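Local atomic coordinates of toxin FitB (Neisseria gonorrhoeae, PDB entry 2H1C), a protein that acts as the toxin of a type II toxin-antitoxin system, a PIN-domain protein expected to be a magnesium-dependent ribonuclease, and forms with its antitoxin FitA a complex that binds their own promoter. Residues M1-L13 with D32-R44. Numbering follows the deposited sequence.
Sequences MILLDTNVISEPL and DVYLSAITVAELR. With MG (magnesium ion), chain H.
The hydroxyl of Thr-6 donates to the carboxylate of Glu-42, OG1 meeting OE1 at 2.6 Å nearly along its C-O axis. The Glu-42 chain runs extended beyond CG (chi2 -179°), which carries the carboxylate from helix 37-48 across to the start of helix 6-9. Thr-39 CG2 sits 3.2 Å from the same Thr-6 OG1. Thr-6 O accepts from both N and OG of Ser-10, from opposite faces of its carbonyl plane; the OG bond is 2.6 Å. Asp-5 OD1 lies 5.4 Å from Glu-42 OE1, not in contact, and Asp-5 OD2 is hydrogen-bonded to Thr-120 OG1. Asp-5 and Asp-104 are predicted to bind magnesium, and Glu-42 beside Asp-5 is consistent with the acidic site of PIN-domain nucleases. Apart from that site, Ser-36 OG binds a magnesium ion at 2.6 Å, long for a magnesium-oxygen bond; Leu-76 and Thr-110 complete this observed site. Ser-36 OG also accepts from Ile-38 N, capping helix 37-48. Leu-4, Ser-36 and Thr-39 line a second observed magnesium site.

Beside this polar end, Ile-9 crosses Leu-43 obliquely, with CG2 3.8 Å from CD1, and Ile-9 CD1 packs on Leu-35 CD2. Leu-4 sets its CG 3.5 Å from Val-33 CG1. At the far end, Met-1 SD lies at the edge of the Tyr-34 ring, a Met-aromatic contact.

Strands 2-4 and 33-36 pair in parallel. Ile-2 N donates to Asp-32 O, Tyr-34 N to Ile-2 O (2.7 Å) and Leu-4 N to Tyr-34 O. Strand 2-4 is central in the five-stranded parallel sheet, between strands 33-36 and 117-119. Helix 102-114 packs on Leu-3, and helix 19-27 on Leu-4.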
ATOM      1  N   MET A   1      20.600   6.221  -6.253  1.00 18.19           N
ATOM      2  CA  MET A   1      19.534   6.880  -5.434  1.00 17.93           C
ATOM      3  C   MET A   1      19.069   5.780  -4.479  1.00 14.13           C
ATOM      4  O   MET A   1      19.111   4.598  -4.833  1.00 14.62           O
ATOM      5  CB  MET A   1      18.356   7.327  -6.315  1.00 23.56           C
ATOM      6  CG  MET A   1      18.670   8.312  -7.446  1.00 31.48           C
ATOM      7  SD  MET A   1      18.728  10.050  -6.950  1.00 29.47           S
ATOM      8  CE  MET A   1      20.484  10.262  -6.882  1.00 34.00           C
ATOM      9  N   ILE A   2      18.628   6.168  -3.285  1.00 12.06           N
ATOM     10  CA  ILE A   2      18.210   5.222  -2.254  1.00  9.14           C
ATOM     11  C   ILE A   2      16.764   5.378  -1.779  1.00 12.15           C
ATOM     12  O   ILE A   2      16.259   6.494  -1.671  1.00 11.39           O
ATOM     13  CB  ILE A   2      19.130   5.360  -1.002  1.00 14.67           C
ATOM     14  CG1 ILE A   2      20.517   4.776  -1.296  1.00 14.22           C
ATOM     15  CG2 ILE A   2      18.513   4.646   0.209  1.00 11.93           C
ATOM     16  CD1 ILE A   2      20.515   3.279  -1.519  1.00 19.99           C
ATOM     17  N   LEU A   3      16.118   4.242  -1.512  1.00 10.86           N
ATOM     18  CA  LEU A   3      14.763   4.200  -0.958  1.00 10.01           C
ATOM     19  C   LEU A   3      14.968   3.536   0.403  1.00  8.87           C
ATOM     20  O   LEU A   3      15.319   2.354   0.474  1.00 11.81           O
ATOM     21  CB  LEU A   3      13.816   3.333  -1.804  1.00 11.88           C
ATOM     22  CG  LEU A   3      12.346   3.375  -1.317  1.00 11.17           C
ATOM     23  CD1 LEU A   3      11.785   4.793  -1.496  1.00 12.49           C
ATOM     24  CD2 LEU A   3      11.500   2.367  -2.100  1.00 13.90           C
ATOM     25  N   LEU A   4      14.787   4.280   1.489  1.00 10.69           N
ATOM     26  CA  LEU A   4      14.999   3.708   2.825  1.00 10.99           C
ATOM     27  C   LEU A   4      13.790   2.919   3.306  1.00 14.99           C
ATOM     28  O   LEU A   4      12.691   3.458   3.335  1.00 15.93           O
ATOM     29  CB  LEU A   4      15.256   4.811   3.848  1.00 16.13           C
ATOM     30  CG  LEU A   4      16.467   5.730   3.749  1.00 14.78           C
ATOM     31  CD1 LEU A   4      16.408   6.711   4.921  1.00 14.13           C
ATOM     32  CD2 LEU A   4      17.756   4.911   3.775  1.00 11.89           C
ATOM     33  N   ASP A   5      14.007   1.665   3.703  1.00 10.86           N
ATOM     34  CA  ASP A   5      12.945   0.777   4.205  1.00 14.01           C
ATOM     35  C   ASP A   5      12.737   1.168   5.672  1.00 13.59           C
ATOM     36  O   ASP A   5      13.614   1.768   6.294  1.00 12.62           O
ATOM     37  CB  ASP A   5      13.423  -0.690   4.081  1.00 17.58           C
ATOM     38  CG  ASP A   5      12.292  -1.728   4.204  1.00 27.71           C
ATOM     39  OD1 ASP A   5      11.107  -1.394   3.993  1.00 24.60           O
ATOM     40  OD2 ASP A   5      12.608  -2.912   4.493  1.00 31.39           O
ATOM     41  N   THR A   6      11.592   0.809   6.238  1.00 10.51           N
ATOM     42  CA  THR A   6      11.289   1.166   7.619  1.00 12.40           C
ATOM     43  C   THR A   6      12.327   0.762   8.665  1.00 13.17           C
ATOM     44  O   THR A   6      12.613   1.527   9.585  1.00 15.99           O
ATOM     45  CB  THR A   6       9.938   0.563   8.036  1.00 16.65           C
ATOM     46  OG1 THR A   6       8.940   0.984   7.105  1.00 19.45           O
ATOM     47  CG2 THR A   6       9.553   1.010   9.429  1.00 16.63           C
ATOM     48  N   ASN A   7      12.892  -0.433   8.531  1.00 13.20           N
ATOM     49  CA  ASN A   7      13.841  -0.901   9.533  1.00 14.77           C
ATOM     50  C   ASN A   7      15.150  -0.122   9.566  1.00 16.42           C
ATOM     51  O   ASN A   7      15.859  -0.150  10.571  1.00 16.28           O
ATOM     52  CB  ASN A   7      14.111  -2.399   9.345  1.00 16.04           C
ATOM     53  CG  ASN A   7      14.715  -2.719   7.988  1.00 20.19           C
ATOM     54  OD1 ASN A   7      15.829  -2.297   7.672  1.00 22.18           O
ATOM     55  ND2 ASN A   7      13.978  -3.466   7.178  1.00 28.22           N
ATOM     56  N   VAL A   8      15.463   0.586   8.485  1.00 14.61           N
ATOM     57  CA  VAL A   8      16.694   1.367   8.433  1.00 13.10           C
ATOM     58  C   VAL A   8      16.469   2.757   9.026  1.00 12.28           C
ATOM     59  O   VAL A   8      17.220   3.191   9.895  1.00 13.34           O
ATOM     60  CB  VAL A   8      17.214   1.459   6.978  1.00 13.99           C
ATOM     61  CG1 VAL A   8      18.384   2.431   6.890  1.00 16.36           C
ATOM     62  CG2 VAL A   8      17.651   0.075   6.516  1.00 17.19           C
ATOM     63  N   ILE A   9      15.423   3.453   8.600  1.00 14.08           N
ATOM     64  CA  ILE A   9      15.190   4.774   9.148  1.00 14.50           C
ATOM     65  C   ILE A   9      14.847   4.692  10.640  1.00 15.20           C
ATOM     66  O   ILE A   9      15.110   5.629  11.385  1.00 15.43           O
ATOM     67  CB  ILE A   9      14.085   5.541   8.343  1.00 19.88           C
ATOM     68  CG1 ILE A   9      13.949   6.970   8.888  1.00 20.37           C
ATOM     69  CG2 ILE A   9      12.769   4.784   8.389  1.00 19.78           C
ATOM     70  CD1 ILE A   9      12.981   7.832   8.120  1.00 25.55           C
ATOM     71  N   SER A  10      14.310   3.555  11.085  1.00 14.07           N
ATOM     72  CA  SER A  10      13.951   3.370  12.498  1.00 16.87           C
ATOM     73  C   SER A  10      15.135   3.000  13.404  1.00 16.07           C
ATOM     74  O   SER A  10      15.081   3.199  14.614  1.00 17.05           O
ATOM     75  CB  SER A  10      12.892   2.267  12.644  1.00 19.20           C
ATOM     76  OG  SER A  10      11.740   2.543  11.868  1.00 27.35           O
ATOM     77  N   GLU A  11      16.202   2.465  12.829  1.00 14.40           N
ATOM     78  CA  GLU A  11      17.336   2.041  13.655  1.00 16.36           C
ATOM     79  C   GLU A  11      17.956   3.130  14.542  1.00 17.51           C
ATOM     80  O   GLU A  11      18.183   2.897  15.733  1.00 18.10           O
ATOM     81  CB  GLU A  11      18.419   1.383  12.796  1.00 14.80           C
ATOM     82  CG  GLU A  11      19.668   0.914  13.582  1.00 17.88           C
ATOM     83  CD  GLU A  11      19.405  -0.274  14.486  1.00 21.29           C
ATOM     84  OE1 GLU A  11      20.259  -0.559  15.365  1.00 16.19           O
ATOM     85  OE2 GLU A  11      18.355  -0.944  14.322  1.00 19.56           O
ATOM     86  N   PRO A  12      18.217   4.332  13.996  1.00 17.46           N
ATOM     87  CA  PRO A  12      18.816   5.374  14.842  1.00 15.16           C
ATOM     88  C   PRO A  12      17.964   5.808  16.032  1.00 17.92           C
ATOM     89  O   PRO A  12      18.467   6.408  16.980  1.00 17.54           O
ATOM     90  CB  PRO A  12      19.059   6.519  13.862  1.00 16.90           C
ATOM     91  CG  PRO A  12      19.281   5.799  12.560  1.00 19.20           C
ATOM     92  CD  PRO A  12      18.171   4.770  12.589  1.00 17.16           C
ATOM     93  N   LEU A  13      16.671   5.500  15.976  1.00 17.42           N
ATOM     94  CA  LEU A  13      15.739   5.875  17.032  1.00 17.19           C
ATOM     95  C   LEU A  13      15.741   4.894  18.203  1.00 19.05           C
ATOM     96  O   LEU A  13      15.125   5.152  19.237  1.00 21.90           O
ATOM     97  CB  LEU A  13      14.322   5.995  16.439  1.00 17.60           C
ATOM     98  CG  LEU A  13      14.168   7.020  15.309  1.00 18.51           C
ATOM     99  CD1 LEU A  13      12.785   6.916  14.653  1.00 18.08           C
ATOM    100  CD2 LEU A  13      14.381   8.405  15.871  1.00 19.30           C
ATOM    101  N   ASP A  32      19.281  12.645  -2.472  1.00 14.28           N
ATOM    102  CA  ASP A  32      19.289  11.369  -3.174  1.00 12.27           C
ATOM    103  C   ASP A  32      18.610  10.262  -2.366  1.00 10.32           C
ATOM    104  O   ASP A  32      18.677   9.090  -2.742  1.00 14.44           O
ATOM    105  CB  ASP A  32      20.739  10.939  -3.479  1.00 17.46           C
ATOM    106  CG  ASP A  32      21.482  11.934  -4.373  1.00 21.10           C
ATOM    107  OD1 ASP A  32      20.878  12.935  -4.819  1.00 19.16           O
ATOM    108  OD2 ASP A  32      22.688  11.705  -4.627  1.00 21.84           O
ATOM    109  N   VAL A  33      17.969  10.630  -1.255  1.00 10.20           N
ATOM    110  CA  VAL A  33      17.311   9.636  -0.412  1.00  8.50           C
ATOM    111  C   VAL A  33      15.802   9.837  -0.416  1.00  8.28           C
ATOM    112  O   VAL A  33      15.314  10.942  -0.177  1.00 11.02           O
ATOM    113  CB  VAL A  33      17.849   9.703   1.028  1.00  8.05           C
ATOM    114  CG1 VAL A  33      17.261   8.568   1.854  1.00 12.14           C
ATOM    115  CG2 VAL A  33      19.377   9.598   1.012  1.00 11.76           C
ATOM    116  N   TYR A  34      15.067   8.759  -0.685  1.00  8.82           N
ATOM    117  CA  TYR A  34      13.601   8.797  -0.760  1.00  9.68           C
ATOM    118  C   TYR A  34      12.899   7.883   0.255  1.00  8.20           C
ATOM    119  O   TYR A  34      13.504   6.963   0.823  1.00  9.25           O
ATOM    120  CB  TYR A  34      13.149   8.358  -2.158  1.00  8.54           C
ATOM    121  CG  TYR A  34      13.613   9.262  -3.275  1.00  9.74           C
ATOM    122  CD1 TYR A  34      14.950   9.262  -3.695  1.00 12.83           C
ATOM    123  CD2 TYR A  34      12.733  10.172  -3.856  1.00  8.15           C
ATOM    124  CE1 TYR A  34      15.400  10.152  -4.662  1.00 13.78           C
ATOM    125  CE2 TYR A  34      13.171  11.084  -4.831  1.00 13.19           C
ATOM    126  CZ  TYR A  34      14.507  11.067  -5.224  1.00 16.90           C
ATOM    127  OH  TYR A  34      14.958  11.986  -6.152  1.00 17.90           O
ATOM    128  N   LEU A  35      11.608   8.143   0.473  1.00  9.30           N
ATOM    129  CA  LEU A  35      10.787   7.313   1.352  1.00 10.20           C
ATOM    130  C   LEU A  35       9.508   6.972   0.588  1.00 10.72           C
ATOM    131  O   LEU A  35       8.987   7.809  -0.156  1.00 10.94           O
ATOM    132  CB  LEU A  35      10.387   8.065   2.627  1.00  9.18           C
ATOM    133  CG  LEU A  35      11.433   8.431   3.675  1.00 13.68           C
ATOM    134  CD1 LEU A  35      10.755   9.204   4.811  1.00 17.23           C
ATOM    135  CD2 LEU A  35      12.081   7.165   4.224  1.00 17.12           C
ATOM    136  N   SER A  36       9.018   5.751   0.751  1.00  9.85           N
ATOM    137  CA  SER A  36       7.752   5.374   0.128  1.00 10.62           C
ATOM    138  C   SER A  36       6.671   5.858   1.074  1.00  9.30           C
ATOM    139  O   SER A  36       6.868   5.860   2.295  1.00  8.78           O
ATOM    140  CB  SER A  36       7.627   3.855   0.005  1.00 13.72           C
ATOM    141  OG  SER A  36       6.253   3.483  -0.111  1.00 13.82           O
ATOM    142  N   ALA A  37       5.527   6.257   0.528  1.00  8.19           N
ATOM    143  CA  ALA A  37       4.424   6.682   1.365  1.00 11.91           C
ATOM    144  C   ALA A  37       4.026   5.516   2.300  1.00 10.97           C
ATOM    145  O   ALA A  37       3.489   5.732   3.380  1.00  9.21           O
ATOM    146  CB  ALA A  37       3.238   7.101   0.482  1.00  9.50           C
ATOM    147  N   ILE A  38       4.296   4.284   1.873  1.00  9.84           N
ATOM    148  CA  ILE A  38       3.994   3.089   2.684  1.00 12.18           C
ATOM    149  C   ILE A  38       4.835   3.090   3.977  1.00 12.12           C
ATOM    150  O   ILE A  38       4.337   2.775   5.059  1.00 12.07           O
ATOM    151  CB  ILE A  38       4.300   1.773   1.889  1.00 15.15           C
ATOM    152  CG1 ILE A  38       3.324   1.635   0.706  1.00 15.19           C
ATOM    153  CG2 ILE A  38       4.209   0.559   2.815  1.00 15.28           C
ATOM    154  CD1 ILE A  38       1.866   1.428   1.104  1.00 19.11           C
ATOM    155  N   THR A  39       6.118   3.430   3.847  1.00  9.52           N
ATOM    156  CA  THR A  39       7.034   3.499   4.987  1.00  9.95           C
ATOM    157  C   THR A  39       6.618   4.640   5.921  1.00  9.18           C
ATOM    158  O   THR A  39       6.658   4.499   7.141  1.00 11.57           O
ATOM    159  CB  THR A  39       8.485   3.701   4.489  1.00  9.31           C
ATOM    160  OG1 THR A  39       8.825   2.600   3.643  1.00 13.71           O
ATOM    161  CG2 THR A  39       9.463   3.770   5.644  1.00 15.25           C
ATOM    162  N   VAL A  40       6.199   5.768   5.350  1.00  9.98           N
ATOM    163  CA  VAL A  40       5.770   6.896   6.167  1.00 10.05           C
ATOM    164  C   VAL A  40       4.537   6.459   6.961  1.00 10.66           C
ATOM    165  O   VAL A  40       4.397   6.796   8.140  1.00  9.35           O
ATOM    166  CB  VAL A  40       5.432   8.139   5.299  1.00  9.49           C
ATOM    167  CG1 VAL A  40       4.867   9.249   6.171  1.00 11.26           C
ATOM    168  CG2 VAL A  40       6.709   8.647   4.588  1.00 13.13           C
ATOM    169  N   ALA A  41       3.649   5.693   6.329  1.00  9.69           N
ATOM    170  CA  ALA A  41       2.449   5.224   7.034  1.00 10.48           C
ATOM    171  C   ALA A  41       2.833   4.304   8.197  1.00 11.25           C
ATOM    172  O   ALA A  41       2.244   4.376   9.288  1.00  8.41           O
ATOM    173  CB  ALA A  41       1.542   4.476   6.083  1.00  9.27           C
ATOM    174  N   GLU A  42       3.794   3.415   7.957  1.00 10.76           N
ATOM    175  CA  GLU A  42       4.222   2.485   9.001  1.00 12.79           C
ATOM    176  C   GLU A  42       4.935   3.214  10.133  1.00 13.00           C
ATOM    177  O   GLU A  42       4.764   2.854  11.301  1.00 11.27           O
ATOM    178  CB  GLU A  42       5.132   1.393   8.429  1.00 13.89           C
ATOM    179  CG  GLU A  42       4.528   0.656   7.236  1.00 21.43           C
ATOM    180  CD  GLU A  42       5.433  -0.438   6.696  1.00 29.32           C
ATOM    181  OE1 GLU A  42       6.677  -0.288   6.812  1.00 30.35           O
ATOM    182  OE2 GLU A  42       4.903  -1.436   6.140  1.00 21.11           O
ATOM    183  N   LEU A  43       5.741   4.226   9.799  1.00 10.84           N
ATOM    184  CA  LEU A  43       6.420   5.008  10.834  1.00 11.43           C
ATOM    185  C   LEU A  43       5.374   5.729  11.676  1.00 11.65           C
ATOM    186  O   LEU A  43       5.423   5.697  12.908  1.00 12.69           O
ATOM    187  CB  LEU A  43       7.370   6.041  10.213  1.00 11.68           C
ATOM    188  CG  LEU A  43       8.581   5.418   9.527  1.00 15.80           C
ATOM    189  CD1 LEU A  43       9.363   6.469   8.739  1.00 15.75           C
ATOM    190  CD2 LEU A  43       9.450   4.773  10.593  1.00 17.45           C
ATOM    191  N   ARG A  44       4.423   6.382  11.015  1.00 11.45           N
ATOM    192  CA  ARG A  44       3.383   7.099  11.748  1.00  8.38           C
ATOM    193  C   ARG A  44       2.543   6.165  12.620  1.00 11.30           C
ATOM    194  O   ARG A  44       2.163   6.538  13.726  1.00 11.83           O
ATOM    195  CB  ARG A  44       2.483   7.888  10.779  1.00  8.37           C
ATOM    196  CG  ARG A  44       3.132   9.185  10.254  1.00 10.76           C
ATOM    197  CD  ARG A  44       2.344   9.776   9.077  1.00 12.16           C
ATOM    198  NE  ARG A  44       2.733  11.155   8.806  1.00 14.91           N
ATOM    199  CZ  ARG A  44       2.466  11.806   7.676  1.00 16.46           C
ATOM    200  NH1 ARG A  44       1.808  11.198   6.686  1.00 13.72           N
ATOM    201  NH2 ARG A  44       2.849  13.073   7.541  1.00 17.49           N
TER
HETATM  202 MG    MG H 205       5.253   3.889  -2.471  1.00 20.98          MG